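Local coordinates for hypothetical conserved protein (Geobacillus kaustophilus, PDB 2PCS) that is of unknown function but belongs to the CoxG family of the Bet v 1-like clan and holds an unidentified bound ligand, at residues Lys36-Glu39 / Lys45-Ala48; Ile65-Ile70 / Tyr76-Asn81. One frame throughout, in Å; residues are numbered along the deposited sequence.

Interaction 1: residues Lys36-Glu39 / Lys45-Ala48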
# COMPACT_ATOMS: atom_id res chain seq x y z
N LYS A 36 11.14 -1.66 7.67
CA LYS A 36 12.37 -2.29 8.13
C LYS A 36 12.12 -3.78 8.21
O LYS A 36 12.94 -4.58 7.76
CB LYS A 36 12.79 -1.76 9.49
CG LYS A 36 13.82 -0.62 9.48
CD LYS A 36 14.60 -0.64 10.85
CE LYS A 36 16.04 -0.04 10.80
NZ LYS A 36 16.74 -0.31 12.12
N SER A 37 10.96 -4.16 8.77
CA SER A 37 10.51 -5.55 8.75
C SER A 37 8.99 -5.68 8.68
O SER A 37 8.26 -4.84 9.21
CB SER A 37 11.04 -6.28 9.98
OG SER A 37 11.00 -5.44 11.11
N LEU A 38 8.55 -6.75 7.99
CA LEU A 38 7.18 -7.25 8.02
C LEU A 38 7.21 -8.61 8.68
O LEU A 38 7.68 -9.57 8.09
CB LEU A 38 6.60 -7.43 6.61
CG LEU A 38 5.47 -6.56 6.05
CD1 LEU A 38 4.99 -7.13 4.72
CD2 LEU A 38 4.30 -6.41 7.01
N GLU A 39 6.70 -8.70 9.91
CA GLU A 39 6.62 -9.96 10.62
C GLU A 39 5.19 -10.52 10.56
O GLU A 39 4.23 -9.85 10.96
CB GLU A 39 7.06 -9.77 12.09
CG GLU A 39 7.26 -11.04 12.91
CD GLU A 39 7.04 -10.85 14.44
OE1 GLU A 39 6.94 -9.69 14.92
OE2 GLU A 39 6.97 -11.89 15.16
N LYS A 45 -1.70 -11.67 8.34
CA LYS A 45 -1.61 -10.55 9.29
C LYS A 45 -0.16 -10.32 9.64
O LYS A 45 0.51 -11.23 10.14
CB LYS A 45 -2.39 -10.86 10.55
CG LYS A 45 -2.60 -9.70 11.48
CD LYS A 45 -3.47 -10.17 12.63
CE LYS A 45 -3.95 -9.09 13.56
NZ LYS A 45 -5.40 -9.31 13.90
N TYR A 46 0.33 -9.11 9.35
CA TYR A 46 1.72 -8.76 9.59
C TYR A 46 1.83 -7.55 10.50
O TYR A 46 0.87 -6.80 10.69
CB TYR A 46 2.46 -8.49 8.27
CG TYR A 46 2.25 -9.59 7.29
CD1 TYR A 46 1.00 -9.76 6.68
CD2 TYR A 46 3.28 -10.48 6.99
CE1 TYR A 46 0.76 -10.80 5.82
CE2 TYR A 46 3.05 -11.53 6.10
CZ TYR A 46 1.78 -11.68 5.52
OH TYR A 46 1.50 -12.70 4.62
N LYS A 47 3.03 -7.42 11.05
CA LYS A 47 3.43 -6.30 11.86
C LYS A 47 4.57 -5.67 11.08
O LYS A 47 5.57 -6.31 10.74
CB LYS A 47 3.86 -6.73 13.26
CG LYS A 47 4.23 -5.56 14.22
CD LYS A 47 3.87 -5.91 15.65
CE LYS A 47 4.84 -5.31 16.69
NZ LYS A 47 4.17 -4.34 17.63
N ALA A 48 4.38 -4.40 10.77
CA ALA A 48 5.38 -3.66 10.06
C ALA A 48 6.00 -2.62 11.00
O ALA A 48 5.29 -1.94 11.76
CB ALA A 48 4.76 -3.03 8.84
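Glu39 and Lys47 face each other across an antiparallel beta hairpin, made of strands 35-42 and 45-52, at one edge of the sheet, in a fold consistent with the Bet v 1-like clan. They form a hydrogen-bonded pair: Glu39 N donates to Lys47 O at 2.8 Å, and Lys47 N returns the bond to Glu39 O at 2.7 Å. Next to them, Leu38 and Ala48 make a non-hydrogen-bonded pair, where C-H groups close the gap, Ala48 CA standing 3.2 Å from Ser37 O. The two short strand segments run at 149° to each other, 31° short of exactly antiparallel, which reflects the twist of the sheet.

Leu38, Tyr46 and Ala48 carry the apolar face. The Leu38 branch that ends in CD2 does the touching and reaches Ala48 CB at 3.9 Å; alanine suits this buried position because its small methyl fits where the Leu38 and Ile65 side chains close in on it. Tyr46 crosses Leu38 at a slant. With CG anti to the carbonyl carbon (chi1 -50°), its ring runs beside the Glu39 peptide, Tyr46 CD2 lying 4.0 Å from Glu39 C. Farther out, Leu28 and Pro25 of helix 25-31 meet Leu38 and Tyr46 respectively, while the Leu38 side chain also comes within about 4 Å of the bound unknown ligand.

The other face carries Glu39 and Lys47, two long polar residues suited to solvent. Both send CG away from the backbone N (Glu39 chi1 -169°), but the lysine bends beyond CG and its end leads off. Although opposite charges might attract weakly at this range, they do not meet: Glu39 OE1 remains 6.6 Å from Lys47 NZ. The backbone bonds therefore do the pairing here, and the side chains add little more than the close pass of Lys47 CB by Glu39 O, at 3.9 Å.

Interaction 2: residues Ile65-Ile70 / Tyr76-Asn81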
# COMPACT_ATOMS: atom_id res chain seq x y z
N ILE A 65 -1.06 -4.90 9.46
CA ILE A 65 -1.59 -5.02 8.10
C ILE A 65 -2.19 -6.39 7.96
O ILE A 65 -1.45 -7.38 8.04
CB ILE A 65 -0.45 -4.87 7.04
CG1 ILE A 65 0.36 -3.60 7.29
CG2 ILE A 65 -1.01 -4.90 5.62
CD1 ILE A 65 1.64 -3.54 6.48
N GLU A 66 -3.53 -6.45 7.79
CA GLU A 66 -4.26 -7.69 7.49
C GLU A 66 -4.78 -7.77 6.04
O GLU A 66 -5.52 -6.91 5.60
CB GLU A 66 -5.43 -7.91 8.45
CG GLU A 66 -5.89 -9.38 8.40
CD GLU A 66 -7.13 -9.69 9.25
OE1 GLU A 66 -7.63 -10.87 9.22
OE2 GLU A 66 -7.61 -8.74 9.93
N VAL A 67 -4.36 -8.81 5.31
CA VAL A 67 -4.91 -9.15 3.99
C VAL A 67 -6.18 -10.01 4.12
O VAL A 67 -6.11 -11.10 4.64
CB VAL A 67 -3.82 -9.84 3.11
CG1 VAL A 67 -4.19 -9.81 1.64
CG2 VAL A 67 -2.46 -9.16 3.29
N THR A 68 -7.35 -9.52 3.71
CA THR A 68 -8.59 -10.29 3.78
C THR A 68 -9.32 -10.41 2.40
O THR A 68 -8.85 -9.84 1.42
CB THR A 68 -9.53 -9.68 4.80
OG1 THR A 68 -10.02 -8.43 4.30
CG2 THR A 68 -8.80 -9.39 6.08
N ASP A 69 -10.44 -11.16 2.34
CA ASP A 69 -11.29 -11.35 1.15
C ASP A 69 -10.43 -11.72 -0.05
O ASP A 69 -10.57 -11.21 -1.12
CB ASP A 69 -12.12 -10.06 0.91
CG ASP A 69 -13.36 -10.27 0.03
OD1 ASP A 69 -13.95 -11.37 0.03
OD2 ASP A 69 -13.77 -9.31 -0.67
N ILE A 70 -9.52 -12.64 0.16
CA ILE A 70 -8.46 -12.88 -0.77
C ILE A 70 -8.94 -13.76 -1.88
O ILE A 70 -9.30 -14.93 -1.63
CB ILE A 70 -7.32 -13.61 -0.13
CG1 ILE A 70 -6.69 -12.77 1.02
CG2 ILE A 70 -6.34 -13.97 -1.20
CD1 ILE A 70 -5.37 -13.38 1.66
N TYR A 76 -8.08 -8.44 -3.57
CA TYR A 76 -8.04 -8.54 -2.09
C TYR A 76 -8.42 -7.26 -1.38
O TYR A 76 -8.62 -6.21 -2.01
CB TYR A 76 -6.73 -9.09 -1.60
CG TYR A 76 -5.55 -8.24 -1.99
CD1 TYR A 76 -5.02 -8.29 -3.31
CD2 TYR A 76 -4.97 -7.36 -1.07
CE1 TYR A 76 -3.92 -7.48 -3.68
CE2 TYR A 76 -3.87 -6.57 -1.41
CZ TYR A 76 -3.36 -6.62 -2.71
OH TYR A 76 -2.27 -5.83 -3.02
N LYS A 77 -8.59 -7.35 -0.05
CA LYS A 77 -8.81 -6.19 0.79
C LYS A 77 -7.70 -6.08 1.80
O LYS A 77 -7.10 -7.06 2.16
CB LYS A 77 -10.18 -6.26 1.45
CG LYS A 77 -11.29 -6.25 0.44
CD LYS A 77 -12.66 -6.14 1.14
CE LYS A 77 -13.82 -5.73 0.20
NZ LYS A 77 -15.11 -6.33 0.75
N LEU A 78 -7.39 -4.85 2.23
CA LEU A 78 -6.37 -4.59 3.24
C LEU A 78 -6.96 -3.85 4.41
O LEU A 78 -7.71 -2.91 4.21
CB LEU A 78 -5.21 -3.75 2.69
CG LEU A 78 -4.15 -4.38 1.81
CD1 LEU A 78 -3.08 -3.29 1.71
CD2 LEU A 78 -3.51 -5.75 2.28
N LEU A 79 -6.62 -4.27 5.63
CA LEU A 79 -6.97 -3.48 6.83
C LEU A 79 -5.67 -3.07 7.44
O LEU A 79 -4.81 -3.92 7.67
CB LEU A 79 -7.79 -4.29 7.82
CG LEU A 79 -9.00 -5.09 7.29
CD1 LEU A 79 -9.59 -5.98 8.41
CD2 LEU A 79 -10.08 -4.10 6.74
N VAL A 80 -5.50 -1.76 7.63
CA VAL A 80 -4.29 -1.21 8.22
C VAL A 80 -4.56 -0.38 9.52
O VAL A 80 -5.39 0.54 9.50
CB VAL A 80 -3.47 -0.34 7.26
CG1 VAL A 80 -2.22 0.21 8.01
CG2 VAL A 80 -3.02 -1.11 6.00
N ASN A 81 -3.88 -0.76 10.61
CA ASN A 81 -3.83 0.01 11.88
C ASN A 81 -2.40 0.39 12.19
O ASN A 81 -1.57 -0.46 12.47
CB ASN A 81 -4.44 -0.78 13.03
CG ASN A 81 -5.88 -1.14 12.78
OD1 ASN A 81 -6.18 -2.25 12.31
ND2 ASN A 81 -6.80 -0.21 13.07
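This is an antiparallel hairpin contact between two interior strands of the sheet, 59-71 and 75-84. Two hydrogen-bonded pairs, Glu66 with Leu79 and Thr68 with Lys77, hold it through four backbone bonds, such as Thr68 N to Lys77 O at 2.9 Å.

One face is apolar. Val67 and Leu78 lie side by side, Val67 CG2 touching Leu78 CD2 at 3.7 Å, while the other valine methyl, Val67 CG1, meets Tyr76 CD2 at 3.7 Å. Branched aliphatics fill this face well; Tyr76 also meets the Trp19 ring and comes near the unidentified ligand.

On the other face the Thr68 hydroxyl oxygen OG1 rests 3.6 Å from Lys77 CB. At the corner, Asp69 adopts a left-handed backbone (phi 50°), tolerable for aspartate. The extended lysine crosses it, Lys77 CG 3.9 Å from Asp69 CB, and ends in a salt bridge, Lys77 NZ to Asp69 OD2 at 3.6 Å. Losing the long chain of Lys77 to an alanine is likely to leave Asp69 without this cation and its CB less covered. Asp69 OD2 takes its hydrogen bond from His75 NE2, not from the lysine, which probably adds mainly electrostatic attraction.

After strand 4-12 and helices 15-22 and 25-31, the chain makes interaction 1, which closes the short turn between strands 35-42 and 45-52. Strand 59-71 follows, and interaction 2 closes the next hairpin with strand 75-84. The two are in series, neither nested nor crossed. Strands 45-52 and 59-71 are also neighbours in the sheet, so residues 45-48 and 65-70 join the hairpins into one run of four strands: Tyr46 N probably hydrogen-bonds Ile65 O at 2.8 Å, and Ile65 CD1 packs 3.9 Å from Ala48 CB. Beyond interaction 2 the sheet continues with strand 87-99, whereas strand 35-42 is outermost within the chain.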